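Local coordinates for manganese-binding protein (Chlamydia trachomatis, PDB 6NSI) that captures ferrous iron, and also manganese and nickel, as the solute-binding protein of an ABC transporter and delivers the metal to its membrane permease, at residues A[8-12]-A[25-30]; A[35-40]-A[61-67]. All coordinates share one frame; numbering follows the deposited sequence.

How the interactions relate
Both contacts show how the loops at the C-terminal ends of the strands of a parallel sheet are tied down around a metal site in a solute-binding protein. They follow in series along the chain: interaction 1 pairs the start of helix 9-19 with strand 24-27 and the turn after it, and interaction 2 joins the loop leading to helix 44-50 with the start of helix 65-71. They lie about 14 Å apart, centre to centre, and they touch directly, Ile29 CD1 lying 3.6 Å from Tyr38 CB and Leu28 CD2 4.0 Å from Leu67 CD2. Both 35-40 and 61-67 therefore touch interaction 1, and 35-40 carries His36, an iron ligand.

Interaction 1: residues A[8-12]-A[25-30]; sequences NRMIC and NIVLID
The Val27 side chain lies against the first turn of helix 9-19, its CG2 methyl set 3.3 Å from Asn8 C and close to the carbonyl oxygen that opens the helix. CG2 stands anti to the backbone N of Val27 (CG1 at chi1 64°), which sends it against the Asn8 carbonyl and leaves CG1 alongside the Arg9 chain, near CD. One turn on, Cys12 points at the strand, and its SG settles over Val27 CB at 4.0 Å, with Asn25 CB as a further neighbour.

The polar half of the contact belongs to Arg9. Bent at chi2 and chi3, its chain lays CG against the Asp30 carboxylate, and the guanidinium turns back so that NH1 makes a salt bridge of 2.8 Å to Asp30 OD2. The oxygen lies at the edge of the guanidinium, near its plane, and is met on its syn side but 30° out of the carboxylate plane; the two planes stand 80° apart, with one hydrogen bond rather than a bidentate pair. Asp13 takes NE and the Asp264 carbonyl takes NH2, which would limit the rotation of the group. Nearby, a water accepts from Arg9 N at 2.7 Å and donates to Ile29 O, bridging helix start and turn, while Asn8 CA directs a CA-H...O contact at the same carbonyl.

Asn8 is the N-cap: its OD1 receives Ile11 N at 3.0 Å, the donor tilted from the carbonyl plane, so the side chain faces its own helix and its backbone meets the turn. The contact joins the N-terminal end of helix 9-19 to the C-terminal end of strand 24-27, an outermost strand of the parallel sheet, within the beta-alpha-beta unit begun by strand 3-6; helix 44-50 touches Ile26 and Leu28.

Interaction 2: residues A[35-40]-A[61-67]; sequences PHSYEM and LEHSASL. With FE (Fe (III) ion), chain B.
Leu61 places its CD1 methyl over one face of the His36 ring, a CH-pi contact 3.9 Å from the centroid and 21° off the normal. With CG anti to the backbone N (chi1 -171°), the leucine crosses the imidazole at about a right angle and backs a ring whose NE2 binds the iron at 2.1 Å; His102, His168 and Asp260 complete the site. Leu61 O accepts a hydrogen bond from a water that also donates to Pro35 O, joining the two backbones. His63 comes next, its CD2 3.1 Å from His36 O. A further water accepts from Ser64 N and donates to His36 O.

Ser64 then begins helix 65-71 as its N-cap: OG donates to Tyr38 O at 2.6 Å, in the carbonyl plane, while accepting from Leu67 N. The cap is thereby coupled to the loop between strand 24-27 and helix 44-50, which carries a metal ligand in what is probably a bacterial solute-binding protein 9 family member. Ala65 N reaches Glu39 OE1 through a water, and Ser66 N gives a hydrogen bond of 3.3 Å to Glu39 OE2, so the carboxylate sits before the helix start, where the helix dipole would probably favour its negative charge. Ser66 OG accepts a weak bond from Met40 N. Last, Leu67 CD2 packs 3.6 Å from Met40 CG and meets the Tyr38 ring at its edge.

Interaction 1: residues A[8-12]-A[25-30]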
ATOM      1  N   ASN A   8     -10.568  -1.238   4.206  1.00 31.79           N
ATOM      2  CA  ASN A   8      -9.924   0.057   3.965  1.00 29.02           C
ATOM      3  C   ASN A   8     -10.226   0.513   2.535  1.00 32.80           C
ATOM      4  O   ASN A   8     -10.871  -0.202   1.758  1.00 29.64           O
ATOM      5  CB  ASN A   8      -8.415  -0.029   4.230  1.00 30.66           C
ATOM      6  CG  ASN A   8      -7.706  -1.033   3.311  1.00 28.12           C
ATOM      7  OD1 ASN A   8      -7.774  -0.935   2.076  1.00 31.06           O
ATOM      8  ND2 ASN A   8      -7.003  -1.983   3.914  1.00 25.86           N
ATOM      9  N   ARG A   9      -9.739   1.720   2.178  1.00 26.73           N
ATOM     10  CA  ARG A   9     -10.104   2.309   0.889  1.00 28.19           C
ATOM     11  C   ARG A   9      -9.319   1.718  -0.275  1.00 34.11           C
ATOM     12  O   ARG A   9      -9.805   1.719  -1.415  1.00 30.98           O
ATOM     13  CB  ARG A   9      -9.912   3.821   0.915  1.00 28.60           C
ATOM     14  CG  ARG A   9     -10.981   4.550   1.700  1.00 30.25           C
ATOM     15  CD  ARG A   9     -12.325   4.499   0.982  1.00 32.67           C
ATOM     16  NE  ARG A   9     -12.258   5.097  -0.346  1.00 39.43           N
ATOM     17  CZ  ARG A   9     -12.167   6.405  -0.566  1.00 40.60           C
ATOM     18  NH1 ARG A   9     -12.140   7.247   0.456  1.00 44.33           N
ATOM     19  NH2 ARG A   9     -12.103   6.876  -1.804  1.00 35.91           N
ATOM     20  N   MET A  10      -8.107   1.230  -0.015  1.00 30.73           N
ATOM     21  CA  MET A  10      -7.339   0.585  -1.071  1.00 31.35           C
ATOM     22  C   MET A  10      -8.076  -0.644  -1.589  1.00 35.56           C
ATOM     23  O   MET A  10      -8.069  -0.926  -2.794  1.00 29.76           O
ATOM     24  CB  MET A  10      -5.953   0.237  -0.540  1.00 27.73           C
ATOM     25  CG  MET A  10      -5.166   1.482  -0.112  1.00 24.13           C
ATOM     26  SD  MET A  10      -5.471   1.987   1.609  1.00 25.58           S
ATOM     27  CE  MET A  10      -4.494   0.747   2.463  1.00 26.51           C
ATOM     28  N   ILE A  11      -8.754  -1.361  -0.689  1.00 30.72           N
ATOM     29  CA  ILE A  11      -9.637  -2.445  -1.097  1.00 33.55           C
ATOM     30  C   ILE A  11     -10.961  -1.899  -1.615  1.00 31.71           C
ATOM     31  O   ILE A  11     -11.421  -2.287  -2.692  1.00 36.84           O
ATOM     32  CB  ILE A  11      -9.849  -3.420   0.072  1.00 35.62           C
ATOM     33  CG1 ILE A  11      -8.531  -4.107   0.413  1.00 31.90           C
ATOM     34  CG2 ILE A  11     -10.907  -4.453  -0.274  1.00 29.85           C
ATOM     35  CD1 ILE A  11      -8.537  -4.724   1.775  1.00 29.30           C
ATOM     36  N   CYS A  12     -11.583  -0.980  -0.871  1.00 34.57           N
ATOM     37  CA  CYS A  12     -12.966  -0.595  -1.167  1.00 34.70           C
ATOM     38  C   CYS A  12     -13.120  -0.005  -2.562  1.00 41.28           C
ATOM     39  O   CYS A  12     -14.116  -0.266  -3.249  1.00 34.90           O
ATOM     40  CB  CYS A  12     -13.487   0.403  -0.135  1.00 33.80           C
ATOM     41  SG  CYS A  12     -15.314   0.566  -0.215  1.00 39.86           S
ATOM     42  N   ASN A  25     -21.336  -0.578  -0.959  1.00 43.29           N
ATOM     43  CA  ASN A  25     -20.021  -0.856  -0.415  1.00 45.90           C
ATOM     44  C   ASN A  25     -19.787   0.058   0.769  1.00 40.83           C
ATOM     45  O   ASN A  25     -19.999   1.271   0.672  1.00 46.16           O
ATOM     46  CB  ASN A  25     -18.938  -0.643  -1.473  1.00 41.77           C
ATOM     47  CG  ASN A  25     -18.881  -1.772  -2.471  1.00 44.81           C
ATOM     48  OD1 ASN A  25     -18.455  -2.874  -2.134  1.00 46.09           O
ATOM     49  ND2 ASN A  25     -19.343  -1.518  -3.699  1.00 46.64           N
ATOM     50  N   ILE A  26     -19.372  -0.522   1.889  1.00 42.32           N
ATOM     51  CA  ILE A  26     -18.985   0.257   3.051  1.00 40.31           C
ATOM     52  C   ILE A  26     -17.512  -0.012   3.330  1.00 39.64           C
ATOM     53  O   ILE A  26     -16.955  -1.050   2.963  1.00 35.65           O
ATOM     54  CB  ILE A  26     -19.853  -0.046   4.299  1.00 40.75           C
ATOM     55  CG1 ILE A  26     -20.099  -1.545   4.453  1.00 45.42           C
ATOM     56  CG2 ILE A  26     -21.180   0.694   4.212  1.00 45.21           C
ATOM     57  CD1 ILE A  26     -20.778  -1.924   5.792  1.00 46.97           C
ATOM     58  N   VAL A  27     -16.878   0.948   3.981  1.00 38.64           N
ATOM     59  CA  VAL A  27     -15.478   0.824   4.347  1.00 42.41           C
ATOM     60  C   VAL A  27     -15.363   1.084   5.838  1.00 37.18           C
ATOM     61  O   VAL A  27     -15.974   2.019   6.363  1.00 39.88           O
ATOM     62  CB  VAL A  27     -14.572   1.777   3.534  1.00 39.89           C
ATOM     63  CG1 VAL A  27     -14.884   3.252   3.825  1.00 37.58           C
ATOM     64  CG2 VAL A  27     -13.130   1.469   3.812  1.00 31.68           C
ATOM     65  N   LEU A  28     -14.633   0.213   6.526  1.00 33.34           N
ATOM     66  CA  LEU A  28     -14.387   0.373   7.978  1.00 35.00           C
ATOM     67  C   LEU A  28     -13.394   1.490   8.305  1.00 36.49           C
ATOM     68  O   LEU A  28     -13.703   2.330   9.114  1.00 38.77           O
ATOM     69  CB  LEU A  28     -13.847  -0.940   8.521  1.00 36.19           C
ATOM     70  CG  LEU A  28     -14.598  -1.478   9.725  1.00 41.11           C
ATOM     71  CD1 LEU A  28     -16.026  -1.787   9.342  1.00 45.68           C
ATOM     72  CD2 LEU A  28     -13.898  -2.701  10.267  1.00 35.67           C
ATOM     73  N   ILE A  29     -12.268   1.509   7.615  1.00 35.44           N
ATOM     74  CA  ILE A  29     -11.165   2.450   7.935  1.00 30.01           C
ATOM     75  C   ILE A  29     -10.983   3.419   6.773  1.00 35.23           C
ATOM     76  O   ILE A  29     -10.838   2.981   5.645  1.00 30.99           O
ATOM     77  CB  ILE A  29      -9.874   1.649   8.188  1.00 33.09           C
ATOM     78  CG1 ILE A  29     -10.051   0.557   9.240  1.00 28.29           C
ATOM     79  CG2 ILE A  29      -8.696   2.557   8.490  1.00 27.48           C
ATOM     80  CD1 ILE A  29      -8.877  -0.347   9.383  1.00 27.30           C
ATOM     81  N   ASP A  30     -11.064   4.699   7.077  1.00 36.55           N
ATOM     82  CA  ASP A  30     -10.804   5.743   6.094  1.00 37.13           C
ATOM     83  C   ASP A  30     -10.262   6.962   6.826  1.00 46.40           C
ATOM     84  O   ASP A  30     -10.253   7.019   8.065  1.00 41.64           O
ATOM     85  CB  ASP A  30     -12.056   6.120   5.285  1.00 43.11           C
ATOM     86  CG  ASP A  30     -11.722   6.916   4.014  1.00 48.61           C
ATOM     87  OD1 ASP A  30     -10.526   7.228   3.782  1.00 45.31           O
ATOM     88  OD2 ASP A  30     -12.654   7.227   3.241  1.00 44.88           O
TER
HETATM   89  O   HOH W   1      -8.785   3.363   4.144  1.00 27.04           O

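Interaction 2: residues A[35-40]-A[61-67]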
ATOM      1  N   PRO A  35      -4.287   2.337   9.860  1.00 30.61           N
ATOM      2  CA  PRO A  35      -5.000   1.054   9.784  1.00 30.62           C
ATOM      3  C   PRO A  35      -4.340  -0.031  10.603  1.00 31.02           C
ATOM      4  O   PRO A  35      -5.039  -0.932  11.083  1.00 30.08           O
ATOM      5  CB  PRO A  35      -4.965   0.722   8.285  1.00 27.40           C
ATOM      6  CG  PRO A  35      -3.672   1.381   7.807  1.00 30.26           C
ATOM      7  CD  PRO A  35      -3.535   2.642   8.629  1.00 32.72           C
ATOM      8  N   HIS A  36      -3.014   0.026  10.773  1.00 29.23           N
ATOM      9  CA  HIS A  36      -2.291  -1.024  11.488  1.00 33.11           C
ATOM     10  C   HIS A  36      -2.853  -1.239  12.886  1.00 35.48           C
ATOM     11  O   HIS A  36      -2.927  -2.375  13.368  1.00 44.38           O
ATOM     12  CB  HIS A  36      -0.807  -0.667  11.602  1.00 33.75           C
ATOM     13  CG  HIS A  36      -0.090  -0.609  10.290  1.00 31.62           C
ATOM     14  ND1 HIS A  36       0.492  -1.715   9.714  1.00 30.74           N
ATOM     15  CD2 HIS A  36       0.162   0.428   9.457  1.00 32.37           C
ATOM     16  CE1 HIS A  36       1.065  -1.367   8.575  1.00 30.28           C
ATOM     17  NE2 HIS A  36       0.876  -0.072   8.394  1.00 28.62           N
ATOM     18  N   SER A  37      -3.221  -0.155  13.566  1.00 32.97           N
ATOM     19  CA  SER A  37      -3.633  -0.219  14.959  1.00 41.82           C
ATOM     20  C   SER A  37      -5.103   0.125  15.130  1.00 43.88           C
ATOM     21  O   SER A  37      -5.532   0.465  16.241  1.00 48.73           O
ATOM     22  CB  SER A  37      -2.769   0.709  15.807  1.00 41.66           C
ATOM     23  OG  SER A  37      -3.026   2.056  15.455  1.00 36.48           O
ATOM     24  N   TYR A  38      -5.880   0.044  14.051  1.00 35.31           N
ATOM     25  CA  TYR A  38      -7.291   0.374  14.128  1.00 38.94           C
ATOM     26  C   TYR A  38      -7.980  -0.558  15.108  1.00 41.07           C
ATOM     27  O   TYR A  38      -7.821  -1.778  15.041  1.00 41.79           O
ATOM     28  CB  TYR A  38      -7.947   0.257  12.760  1.00 39.48           C
ATOM     29  CG  TYR A  38      -9.393   0.701  12.741  1.00 37.93           C
ATOM     30  CD1 TYR A  38      -9.723   2.043  12.708  1.00 36.79           C
ATOM     31  CD2 TYR A  38     -10.425  -0.226  12.756  1.00 41.44           C
ATOM     32  CE1 TYR A  38     -11.034   2.454  12.675  1.00 42.35           C
ATOM     33  CE2 TYR A  38     -11.741   0.176  12.727  1.00 42.44           C
ATOM     34  CZ  TYR A  38     -12.042   1.520  12.696  1.00 38.30           C
ATOM     35  OH  TYR A  38     -13.357   1.936  12.665  1.00 39.05           O
ATOM     36  N   GLU A  39      -8.723   0.020  16.036  1.00 46.56           N
ATOM     37  CA  GLU A  39      -9.588  -0.751  16.912  1.00 48.00           C
ATOM     38  C   GLU A  39     -11.023  -0.431  16.529  1.00 37.97           C
ATOM     39  O   GLU A  39     -11.342   0.714  16.192  1.00 39.82           O
ATOM     40  CB  GLU A  39      -9.323  -0.442  18.394  1.00 51.87           C
ATOM     41  CG  GLU A  39      -7.878  -0.717  18.849  1.00 49.36           C
ATOM     42  CD  GLU A  39      -7.662  -2.139  19.401  1.00 61.42           C
ATOM     43  OE1 GLU A  39      -6.517  -2.449  19.826  1.00 51.01           O
ATOM     44  OE2 GLU A  39      -8.627  -2.943  19.414  1.00 54.65           O
ATOM     45  N   MET A  40     -11.878  -1.449  16.536  1.00 44.60           N
ATOM     46  CA  MET A  40     -13.245  -1.227  16.093  1.00 43.12           C
ATOM     47  C   MET A  40     -13.927  -0.190  16.971  1.00 43.27           C
ATOM     48  O   MET A  40     -13.736  -0.157  18.191  1.00 39.08           O
ATOM     49  CB  MET A  40     -14.029  -2.535  16.096  1.00 45.95           C
ATOM     50  CG  MET A  40     -13.580  -3.479  14.992  1.00 46.83           C
ATOM     51  SD  MET A  40     -14.032  -5.172  15.347  1.00 51.54           S
ATOM     52  CE  MET A  40     -15.820  -5.002  15.348  1.00 48.07           C
ATOM     53  N   LEU A  61      -2.338  -6.834   8.544  1.00 33.02           N
ATOM     54  CA  LEU A  61      -2.782  -5.441   8.553  1.00 32.94           C
ATOM     55  C   LEU A  61      -3.934  -5.225   9.527  1.00 37.56           C
ATOM     56  O   LEU A  61      -4.052  -4.150  10.136  1.00 33.41           O
ATOM     57  CB  LEU A  61      -3.200  -5.007   7.150  1.00 29.05           C
ATOM     58  CG  LEU A  61      -3.472  -3.503   7.061  1.00 30.57           C
ATOM     59  CD1 LEU A  61      -2.196  -2.702   7.388  1.00 29.60           C
ATOM     60  CD2 LEU A  61      -4.012  -3.170   5.671  1.00 24.92           C
ATOM     61  N   GLU A  62      -4.812  -6.212   9.656  1.00 39.39           N
ATOM     62  CA  GLU A  62      -5.940  -6.159  10.588  1.00 35.29           C
ATOM     63  C   GLU A  62      -5.583  -6.862  11.896  1.00 44.55           C
ATOM     64  O   GLU A  62      -6.290  -7.755  12.349  1.00 50.80           O
ATOM     65  CB  GLU A  62      -7.177  -6.781   9.937  1.00 33.14           C
ATOM     66  CG  GLU A  62      -7.676  -6.048   8.674  1.00 34.33           C
ATOM     67  CD  GLU A  62      -7.098  -6.609   7.360  1.00 31.06           C
ATOM     68  OE1 GLU A  62      -6.510  -7.721   7.363  1.00 34.91           O
ATOM     69  OE2 GLU A  62      -7.227  -5.933   6.312  1.00 33.48           O
ATOM     70  N   HIS A  63      -4.469  -6.479  12.522  1.00 44.06           N
ATOM     71  CA  HIS A  63      -3.885  -7.275  13.600  1.00 49.56           C
ATOM     72  C   HIS A  63      -4.282  -6.813  15.000  1.00 55.71           C
ATOM     73  O   HIS A  63      -3.847  -7.422  15.984  1.00 56.48           O
ATOM     74  CB  HIS A  63      -2.354  -7.293  13.478  1.00 52.59           C
ATOM     75  CG  HIS A  63      -1.674  -6.153  14.172  1.00 56.06           C
ATOM     76  ND1 HIS A  63      -1.370  -6.173  15.519  1.00 64.67           N
ATOM     77  CD2 HIS A  63      -1.226  -4.964  13.702  1.00 51.91           C
ATOM     78  CE1 HIS A  63      -0.776  -5.040  15.851  1.00 64.15           C
ATOM     79  NE2 HIS A  63      -0.675  -4.290  14.766  1.00 64.47           N
ATOM     80  N   SER A  64      -5.082  -5.756  15.118  1.00 49.30           N
ATOM     81  CA  SER A  64      -5.566  -5.325  16.420  1.00 47.31           C
ATOM     82  C   SER A  64      -6.468  -6.386  17.045  1.00 51.34           C
ATOM     83  O   SER A  64      -7.148  -7.148  16.352  1.00 47.18           O
ATOM     84  CB  SER A  64      -6.323  -4.009  16.288  1.00 45.88           C
ATOM     85  OG  SER A  64      -7.689  -4.237  15.977  1.00 43.67           O
ATOM     86  N   ALA A  65      -6.455  -6.433  18.383  1.00 52.60           N
ATOM     87  CA  ALA A  65      -7.251  -7.411  19.116  1.00 50.18           C
ATOM     88  C   ALA A  65      -8.735  -7.280  18.804  1.00 46.49           C
ATOM     89  O   ALA A  65      -9.458  -8.280  18.811  1.00 49.28           O
ATOM     90  CB  ALA A  65      -7.015  -7.253  20.619  1.00 56.30           C
ATOM     91  N   SER A  66      -9.201  -6.056  18.537  1.00 50.70           N
ATOM     92  CA  SER A  66     -10.588  -5.826  18.137  1.00 47.02           C
ATOM     93  C   SER A  66     -10.931  -6.581  16.855  1.00 49.22           C
ATOM     94  O   SER A  66     -11.918  -7.326  16.797  1.00 48.89           O
ATOM     95  CB  SER A  66     -10.806  -4.326  17.932  1.00 46.90           C
ATOM     96  OG  SER A  66     -12.175  -3.996  17.982  1.00 51.78           O
ATOM     97  N   LEU A  67     -10.124  -6.384  15.810  1.00 46.33           N
ATOM     98  CA  LEU A  67     -10.426  -6.965  14.505  1.00 41.36           C
ATOM     99  C   LEU A  67     -10.206  -8.474  14.506  1.00 48.21           C
ATOM    100  O   LEU A  67     -10.967  -9.215  13.870  1.00 47.36           O
ATOM    101  CB  LEU A  67      -9.580  -6.287  13.423  1.00 36.13           C
ATOM    102  CG  LEU A  67      -9.768  -4.769  13.232  1.00 36.68           C
ATOM    103  CD1 LEU A  67      -8.638  -4.132  12.414  1.00 34.91           C
ATOM    104  CD2 LEU A  67     -11.115  -4.449  12.596  1.00 33.70           C
TER
HETATM  105 FE    FE B 401       1.836   0.990   6.917  1.00 24.07          FE
HETATM  106  O   HOH W   2      -6.162  -2.849   9.520  1.00 31.40           O
HETATM  107  O   HOH W   3      -5.345  -3.777  13.238  1.00 47.38           O
HETATM  108  O   HOH W   4      -5.218  -4.625  20.164  1.00 47.35           O
HETATM  109  O   HOH W   5     -12.604  -2.044  19.648  1.00 49.84           O